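Local coordinates for pseudouridine synthase (Pyrococcus abyssi, PDB 2AUS), which probably isomerises uridine to pseudouridine in RNA, as the archaeal Cbf5 member of the TruB family of pseudouridine synthases, at residues Lys108-Asp119 against Val193-Arg204; Thr152-Ile160 against Phe170-Thr178. One frame throughout, in Å; residues are numbered along the deposited sequence.

Contact 1: residues Lys108-Asp119 against Val193-Arg204; sequences KEYVALMHLHGD and VGAHMAELRRTR
Two side-chain torsions set the meeting of Glu109 with Thr203. In Glu109, CG lies anti to the backbone N (chi1 -174°) and the chain runs on extended, while in Thr203 the hydroxyl sits between its own backbone N and carbonyl carbon (chi1 58°). Thr203 OG1 thereby donates to Glu109 OE1 over 2.6 Å, on the anti side of the carboxylate and slightly out of its plane. The other oxygen, Glu109 OE2, is taken by Tyr157 OH. The same threonine torsion sends its methyl across the isopropyl group of Val111, where CG2 of Thr203 and CG2 of Val111 are pressed to 3.4 Å.

On the face shared by Tyr110, Leu200 and Arg202, the tyrosine ring crosses Leu200, its CD1 3.5 Å from Leu200 CD2, and runs alongside the aliphatic part of Arg202, with CE1 3.7 Å from Arg202 CB. A long arginine suits this place: its carbons line the ring, and its guanidinium reaches on to Val88 O and a phosphate ion, with Lys108 CE over one of its faces. Farther along, the small Ala195 leaves room for Met114 CG and Leu116 CD2, the latter 3.6 Å from Ala195 CB.

The backbones pair antiparallel with two classic bulges. Thr203 and Arg204 both face Glu109, and Ala198 and Glu199 both face Leu113, whose O accepts from Ala198 N at 2.9 Å. Near the far end His115 N meets His196 O at 2.7 Å.

Chemically, Tyr110, Met114, Leu116 and Met197 give helix 180-191 an apolar surface. The opposite face is mixed: Val111 and Leu113 pack on another protein's chain, Glu199 OE1 bonds its backbone, and Arg201 pairs with Glu210 and Asp52 while its NE bonds an aromatic side chain there.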
# COMPACT_ATOMS: atom_id res chain seq x y z
N LYS A 108 -16.14 16.11 17.72
CA LYS A 108 -15.72 15.69 16.39
C LYS A 108 -16.85 15.58 15.39
O LYS A 108 -18.00 15.33 15.75
CB LYS A 108 -14.97 14.36 16.49
CG LYS A 108 -13.65 14.52 17.20
CD LYS A 108 -13.08 13.23 17.69
CE LYS A 108 -11.81 13.48 18.47
NZ LYS A 108 -12.05 14.43 19.58
N GLU A 109 -16.51 15.79 14.13
CA GLU A 109 -17.48 15.70 13.06
C GLU A 109 -16.96 14.69 12.06
O GLU A 109 -15.77 14.64 11.76
CB GLU A 109 -17.69 17.05 12.38
CG GLU A 109 -18.82 17.03 11.35
CD GLU A 109 -18.88 18.31 10.52
OE1 GLU A 109 -17.92 18.57 9.76
OE2 GLU A 109 -19.88 19.05 10.65
N TYR A 110 -17.87 13.89 11.53
CA TYR A 110 -17.51 12.88 10.55
C TYR A 110 -18.50 12.88 9.41
O TYR A 110 -19.60 13.42 9.52
CB TYR A 110 -17.56 11.49 11.18
CG TYR A 110 -16.59 11.23 12.31
CD1 TYR A 110 -15.35 10.64 12.06
CD2 TYR A 110 -16.92 11.54 13.63
CE1 TYR A 110 -14.47 10.35 13.10
CE2 TYR A 110 -16.04 11.26 14.67
CZ TYR A 110 -14.82 10.66 14.40
OH TYR A 110 -13.94 10.37 15.42
N VAL A 111 -18.09 12.29 8.30
CA VAL A 111 -18.97 12.11 7.16
C VAL A 111 -18.90 10.60 7.02
O VAL A 111 -17.81 10.03 6.94
CB VAL A 111 -18.46 12.81 5.90
CG1 VAL A 111 -19.26 12.34 4.69
CG2 VAL A 111 -18.64 14.31 6.06
N ALA A 112 -20.05 9.95 7.00
CA ALA A 112 -20.07 8.51 6.92
C ALA A 112 -21.05 7.94 5.93
O ALA A 112 -22.11 8.51 5.68
CB ALA A 112 -20.35 7.92 8.30
N LEU A 113 -20.67 6.80 5.37
CA LEU A 113 -21.50 6.10 4.42
C LEU A 113 -22.04 4.85 5.12
O LEU A 113 -21.28 3.94 5.46
CB LEU A 113 -20.68 5.71 3.19
CG LEU A 113 -21.44 4.83 2.19
CD1 LEU A 113 -22.73 5.52 1.78
CD2 LEU A 113 -20.56 4.58 0.97
N MET A 114 -23.34 4.82 5.32
CA MET A 114 -23.97 3.69 5.99
C MET A 114 -24.68 2.82 4.96
O MET A 114 -25.41 3.32 4.10
CB MET A 114 -24.98 4.19 7.02
CG MET A 114 -25.94 3.12 7.55
SD MET A 114 -27.02 3.75 8.85
CE MET A 114 -28.23 4.69 7.90
N HIS A 115 -24.47 1.51 5.04
CA HIS A 115 -25.11 0.59 4.13
C HIS A 115 -26.15 -0.25 4.88
O HIS A 115 -25.79 -1.03 5.76
CB HIS A 115 -24.09 -0.33 3.48
CG HIS A 115 -24.68 -1.25 2.46
ND1 HIS A 115 -25.24 -0.79 1.29
CD2 HIS A 115 -24.84 -2.59 2.45
CE1 HIS A 115 -25.74 -1.81 0.61
NE2 HIS A 115 -25.51 -2.92 1.30
N LEU A 116 -27.42 -0.08 4.53
CA LEU A 116 -28.49 -0.84 5.17
C LEU A 116 -28.55 -2.25 4.59
O LEU A 116 -28.35 -2.43 3.39
CB LEU A 116 -29.83 -0.14 4.98
CG LEU A 116 -29.88 1.24 5.63
CD1 LEU A 116 -31.22 1.90 5.35
CD2 LEU A 116 -29.63 1.10 7.13
N HIS A 117 -28.80 -3.23 5.45
CA HIS A 117 -28.87 -4.62 5.01
C HIS A 117 -30.25 -5.03 4.52
O HIS A 117 -30.48 -6.19 4.18
CB HIS A 117 -28.41 -5.53 6.15
CG HIS A 117 -26.97 -5.36 6.52
ND1 HIS A 117 -25.94 -5.61 5.63
CD2 HIS A 117 -26.38 -4.95 7.67
CE1 HIS A 117 -24.78 -5.37 6.22
NE2 HIS A 117 -25.02 -4.96 7.45
N GLY A 118 -31.16 -4.06 4.47
CA GLY A 118 -32.51 -4.32 4.00
C GLY A 118 -33.14 -3.03 3.54
O GLY A 118 -32.76 -1.95 4.00
N ASP A 119 -34.10 -3.12 2.62
CA ASP A 119 -34.76 -1.93 2.10
C ASP A 119 -35.60 -1.22 3.15
O ASP A 119 -36.38 -1.84 3.88
CB ASP A 119 -35.63 -2.30 0.90
CG ASP A 119 -34.86 -3.07 -0.16
OD1 ASP A 119 -33.75 -2.63 -0.51
OD2 ASP A 119 -35.38 -4.10 -0.63
N VAL A 193 -33.54 -3.48 9.95
CA VAL A 193 -32.83 -4.22 8.91
C VAL A 193 -31.34 -4.42 9.16
O VAL A 193 -30.71 -5.30 8.57
CB VAL A 193 -32.99 -3.52 7.55
CG1 VAL A 193 -34.47 -3.35 7.24
CG2 VAL A 193 -32.28 -2.17 7.56
N GLY A 194 -30.77 -3.60 10.04
CA GLY A 194 -29.35 -3.71 10.32
C GLY A 194 -28.57 -2.83 9.37
O GLY A 194 -29.00 -2.59 8.24
N ALA A 195 -27.43 -2.33 9.82
CA ALA A 195 -26.62 -1.45 8.99
C ALA A 195 -25.12 -1.66 9.22
O ALA A 195 -24.69 -2.09 10.29
CB ALA A 195 -26.98 -0.01 9.25
N HIS A 196 -24.35 -1.35 8.19
CA HIS A 196 -22.90 -1.49 8.23
C HIS A 196 -22.26 -0.17 7.83
O HIS A 196 -22.75 0.51 6.93
CB HIS A 196 -22.47 -2.58 7.24
CG HIS A 196 -20.99 -2.76 7.14
ND1 HIS A 196 -20.22 -3.31 8.14
CD2 HIS A 196 -20.13 -2.47 6.13
CE1 HIS A 196 -18.96 -3.36 7.76
NE2 HIS A 196 -18.87 -2.85 6.55
N MET A 197 -21.18 0.21 8.51
CA MET A 197 -20.47 1.44 8.17
C MET A 197 -19.48 1.12 7.05
O MET A 197 -18.42 0.54 7.29
CB MET A 197 -19.72 1.98 9.40
CG MET A 197 -19.04 3.31 9.16
SD MET A 197 -18.29 3.98 10.66
CE MET A 197 -16.80 2.95 10.76
N ALA A 198 -19.83 1.50 5.82
CA ALA A 198 -18.99 1.22 4.65
C ALA A 198 -17.76 2.11 4.53
O ALA A 198 -16.73 1.69 4.01
CB ALA A 198 -19.81 1.32 3.38
N GLU A 199 -17.87 3.35 5.00
CA GLU A 199 -16.75 4.27 4.91
C GLU A 199 -16.91 5.38 5.93
O GLU A 199 -18.03 5.79 6.23
CB GLU A 199 -16.69 4.85 3.49
CG GLU A 199 -15.34 5.44 3.13
CD GLU A 199 -15.33 6.06 1.75
OE1 GLU A 199 -15.90 5.45 0.82
OE2 GLU A 199 -14.76 7.16 1.59
N LEU A 200 -15.79 5.87 6.43
CA LEU A 200 -15.80 6.92 7.43
C LEU A 200 -14.68 7.93 7.19
O LEU A 200 -13.56 7.55 6.89
CB LEU A 200 -15.62 6.31 8.82
CG LEU A 200 -16.23 6.99 10.05
CD1 LEU A 200 -15.22 6.93 11.18
CD2 LEU A 200 -16.63 8.42 9.74
N ARG A 201 -14.99 9.21 7.32
CA ARG A 201 -14.01 10.27 7.13
C ARG A 201 -14.23 11.34 8.20
O ARG A 201 -15.33 11.86 8.34
CB ARG A 201 -14.14 10.90 5.75
CG ARG A 201 -13.18 12.07 5.50
CD ARG A 201 -13.36 12.66 4.11
NE ARG A 201 -12.61 13.91 3.94
CZ ARG A 201 -11.28 13.99 3.87
NH1 ARG A 201 -10.55 12.89 3.94
NH2 ARG A 201 -10.68 15.17 3.73
N ARG A 202 -13.19 11.65 8.97
CA ARG A 202 -13.31 12.67 9.99
C ARG A 202 -13.13 14.02 9.31
O ARG A 202 -12.15 14.25 8.60
CB ARG A 202 -12.26 12.49 11.07
CG ARG A 202 -12.35 13.54 12.18
CD ARG A 202 -11.08 13.57 13.01
NE ARG A 202 -11.10 12.56 14.05
CZ ARG A 202 -10.05 12.20 14.78
NH1 ARG A 202 -8.87 12.76 14.59
NH2 ARG A 202 -10.21 11.28 15.71
N THR A 203 -14.09 14.91 9.51
CA THR A 203 -14.05 16.23 8.89
C THR A 203 -13.74 17.31 9.90
O THR A 203 -13.57 18.47 9.53
CB THR A 203 -15.38 16.56 8.21
OG1 THR A 203 -16.44 16.51 9.17
CG2 THR A 203 -15.65 15.57 7.08
N ARG A 204 -13.67 16.94 11.17
CA ARG A 204 -13.39 17.92 12.21
C ARG A 204 -13.02 17.31 13.55
O ARG A 204 -13.60 16.31 13.98
CB ARG A 204 -14.61 18.83 12.38
CG ARG A 204 -14.47 19.92 13.42
CD ARG A 204 -15.57 20.95 13.24
NE ARG A 204 -15.50 22.02 14.23
CZ ARG A 204 -14.44 22.80 14.41
NH1 ARG A 204 -13.35 22.64 13.67
NH2 ARG A 204 -14.47 23.75 15.34

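Contact 2: residues Thr152-Ile160 against Phe170-Thr178. With PO4 (phosphate ion), chain E.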
# COMPACT_ATOMS: atom_id res chain seq x y z
N THR A 152 -22.40 6.50 27.73
CA THR A 152 -23.37 7.48 27.24
C THR A 152 -22.66 8.66 26.60
O THR A 152 -21.86 9.34 27.24
CB THR A 152 -24.28 7.99 28.39
OG1 THR A 152 -25.04 9.11 27.93
CG2 THR A 152 -23.45 8.41 29.59
N ARG A 153 -22.94 8.90 25.32
CA ARG A 153 -22.31 10.00 24.60
C ARG A 153 -23.34 10.83 23.86
O ARG A 153 -24.45 10.36 23.61
CB ARG A 153 -21.27 9.46 23.61
CG ARG A 153 -19.93 9.13 24.25
CD ARG A 153 -19.21 10.41 24.68
NE ARG A 153 -17.94 10.14 25.33
CZ ARG A 153 -17.81 9.69 26.58
NH1 ARG A 153 -18.89 9.47 27.32
NH2 ARG A 153 -16.61 9.44 27.08
N LYS A 154 -22.98 12.05 23.50
CA LYS A 154 -23.92 12.92 22.83
C LYS A 154 -23.65 13.17 21.34
O LYS A 154 -22.52 13.45 20.93
CB LYS A 154 -23.99 14.26 23.56
CG LYS A 154 -25.01 15.23 22.99
CD LYS A 154 -25.25 16.40 23.94
CE LYS A 154 -26.28 17.37 23.37
NZ LYS A 154 -27.58 16.68 23.08
N VAL A 155 -24.71 13.04 20.55
CA VAL A 155 -24.66 13.28 19.12
C VAL A 155 -25.29 14.66 18.94
O VAL A 155 -26.48 14.84 19.17
CB VAL A 155 -25.48 12.23 18.36
CG1 VAL A 155 -25.52 12.56 16.87
CG2 VAL A 155 -24.88 10.85 18.58
N TYR A 156 -24.49 15.63 18.55
CA TYR A 156 -24.97 17.00 18.39
C TYR A 156 -25.86 17.19 17.17
O TYR A 156 -26.77 18.01 17.19
CB TYR A 156 -23.78 17.95 18.32
CG TYR A 156 -22.92 17.88 19.56
CD1 TYR A 156 -23.41 18.25 20.80
CD2 TYR A 156 -21.60 17.42 19.48
CE1 TYR A 156 -22.62 18.17 21.95
CE2 TYR A 156 -20.80 17.34 20.62
CZ TYR A 156 -21.32 17.71 21.85
OH TYR A 156 -20.54 17.62 22.98
N TYR A 157 -25.58 16.44 16.11
CA TYR A 157 -26.37 16.56 14.89
C TYR A 157 -26.06 15.46 13.89
O TYR A 157 -24.95 14.95 13.82
CB TYR A 157 -26.15 17.93 14.24
CG TYR A 157 -24.71 18.24 13.86
CD1 TYR A 157 -24.12 17.71 12.71
CD2 TYR A 157 -23.93 19.07 14.67
CE1 TYR A 157 -22.79 18.00 12.37
CE2 TYR A 157 -22.61 19.36 14.34
CZ TYR A 157 -22.05 18.83 13.20
OH TYR A 157 -20.74 19.15 12.88
N ILE A 158 -27.09 15.09 13.13
CA ILE A 158 -26.98 14.09 12.09
C ILE A 158 -27.65 14.71 10.88
O ILE A 158 -28.87 14.87 10.85
CB ILE A 158 -27.72 12.79 12.45
CG1 ILE A 158 -26.99 12.07 13.58
CG2 ILE A 158 -27.82 11.89 11.23
CD1 ILE A 158 -27.64 10.77 14.01
N GLU A 159 -26.84 15.07 9.89
CA GLU A 159 -27.33 15.68 8.67
C GLU A 159 -27.20 14.70 7.51
O GLU A 159 -26.09 14.38 7.07
CB GLU A 159 -26.54 16.95 8.39
CG GLU A 159 -26.62 17.44 6.96
CD GLU A 159 -25.60 18.52 6.65
OE1 GLU A 159 -24.40 18.30 6.94
OE2 GLU A 159 -25.99 19.58 6.12
N ILE A 160 -28.33 14.22 7.01
CA ILE A 160 -28.32 13.29 5.89
C ILE A 160 -28.03 14.05 4.61
O ILE A 160 -28.77 14.96 4.23
CB ILE A 160 -29.67 12.57 5.75
CG1 ILE A 160 -29.90 11.69 6.98
CG2 ILE A 160 -29.70 11.73 4.48
CD1 ILE A 160 -31.22 10.96 6.99
N PHE A 170 -24.18 10.52 5.39
CA PHE A 170 -24.56 11.55 6.34
C PHE A 170 -23.39 12.17 7.10
O PHE A 170 -22.32 11.58 7.20
CB PHE A 170 -25.58 11.00 7.33
CG PHE A 170 -25.03 9.97 8.29
CD1 PHE A 170 -24.65 10.33 9.58
CD2 PHE A 170 -24.92 8.64 7.91
CE1 PHE A 170 -24.18 9.37 10.48
CE2 PHE A 170 -24.46 7.67 8.80
CZ PHE A 170 -24.09 8.05 10.09
N ARG A 171 -23.62 13.37 7.60
CA ARG A 171 -22.62 14.10 8.37
C ARG A 171 -23.11 14.08 9.81
O ARG A 171 -24.29 14.24 10.07
CB ARG A 171 -22.52 15.54 7.86
CG ARG A 171 -21.75 16.48 8.78
CD ARG A 171 -21.62 17.85 8.14
NE ARG A 171 -20.57 17.86 7.13
CZ ARG A 171 -20.71 18.35 5.90
NH1 ARG A 171 -21.86 18.88 5.51
NH2 ARG A 171 -19.68 18.31 5.06
N VAL A 172 -22.19 13.85 10.74
CA VAL A 172 -22.57 13.78 12.14
C VAL A 172 -21.57 14.47 13.06
O VAL A 172 -20.36 14.29 12.92
CB VAL A 172 -22.72 12.30 12.59
CG1 VAL A 172 -21.43 11.53 12.32
CG2 VAL A 172 -23.07 12.23 14.06
N GLY A 173 -22.09 15.27 13.98
CA GLY A 173 -21.26 15.96 14.94
C GLY A 173 -21.45 15.17 16.22
O GLY A 173 -22.58 14.82 16.57
N VAL A 174 -20.35 14.87 16.92
CA VAL A 174 -20.43 14.09 18.14
C VAL A 174 -19.48 14.54 19.24
O VAL A 174 -18.49 15.22 19.00
CB VAL A 174 -20.12 12.60 17.85
CG1 VAL A 174 -21.07 12.06 16.80
CG2 VAL A 174 -18.66 12.46 17.38
N GLU A 175 -19.80 14.12 20.46
CA GLU A 175 -18.99 14.44 21.62
C GLU A 175 -17.73 13.56 21.52
O GLU A 175 -17.76 12.52 20.86
CB GLU A 175 -19.76 14.10 22.90
CG GLU A 175 -19.07 14.51 24.19
CD GLU A 175 -19.88 14.18 25.44
OE1 GLU A 175 -19.49 14.65 26.54
OE2 GLU A 175 -20.90 13.47 25.32
N ALA A 176 -16.64 13.98 22.15
CA ALA A 176 -15.42 13.19 22.11
C ALA A 176 -15.67 11.78 22.62
O ALA A 176 -16.43 11.58 23.56
CB ALA A 176 -14.34 13.86 22.95
N GLY A 177 -15.04 10.79 21.98
CA GLY A 177 -15.21 9.41 22.41
C GLY A 177 -16.41 8.68 21.85
O GLY A 177 -16.69 7.54 22.23
N THR A 178 -17.15 9.32 20.95
CA THR A 178 -18.31 8.66 20.36
C THR A 178 -17.85 7.77 19.21
O THR A 178 -17.10 8.21 18.33
CB THR A 178 -19.33 9.69 19.83
OG1 THR A 178 -19.67 10.61 20.87
CG2 THR A 178 -20.60 8.98 19.35
P PO4 E . -12.84 10.22 19.53
O1 PO4 E . -14.18 10.74 19.02
O2 PO4 E . -12.16 10.80 20.79
O3 PO4 E . -11.80 10.13 18.36
O4 PO4 E . -13.29 8.83 19.92
O HOH W 1 -13.90 10.66 25.63
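The Tyr157 ring lies flat over Gly173: the glycine N sits over one face, offset toward the rim, and Gly173 CA makes a CH-pi contact 3.6 Å from the ring centroid, while CG of Arg171 comes up at the edge. With CG held between its backbone N and carbonyl carbon (chi1 59°), Tyr157 folds back across the partner strand, and only a glycine fits beneath, since a CB would run into the ring. Tyr157 OH goes on to Glu109. The Tyr156 ring has Lys154 O above one face, toward the rim, and comes obliquely against Val174 and Glu175, its CE2 3.4 Å from Glu175 N. The Arg171 guanidinium meets Glu159 at its edge, NH1 and OE1 forming a salt bridge of 3.0 Å, with the two planes 53° apart.

Where the chain turns after strand 170-174, Arg153 NE donates to Ala176 O (2.7 Å) in the carbonyl plane, and its NH1 reaches back to Thr152 O. An alanine in place of Arg153 would remove both bonds and is likely to leave the turn less firmly held. Glu175 OE2 accepts from Lys154 N with its anti lone pair. Glu175 O receives both Thr178 N and Thr178 OG1 from the same side, fixing a type II turn. Gly177, whose backbone angles call for glycine, bonds weakly through N to a phosphate ion, probably from the crystallisation liquor.

On the other face Val155 crosses Val172 at about a right angle, Ile158 lies side by side with Val172, and Phe170 CD1 comes obliquely against Ile158 CG2. Strands 152-164 and 167-174 form an antiparallel beta hairpin with a classic bulge, Tyr156 and Tyr157 both facing Gly173.

Overall arrangement
Both contacts belong to one antiparallel sheet, their centres about 12 Å apart. Strands 152-164, 167-174, 108-116 and 195-205 lie side by side in that order, so the hairpin of contact 2 adjoins contact 1 through the neighbouring strands 167-174 and 108-116. Along the chain strand 108-116 comes first, the hairpin and helix 180-191 follow, and strand 195-205 returns to the far edge of 108-116. Contact 1 also brings together parts of the TruB N-terminal and C-terminal sequence families, whereas contact 2 stays within the first. Helix 180-191 packs against residues of both, so sequence-distant strands share one backing and form a single continuous sheet.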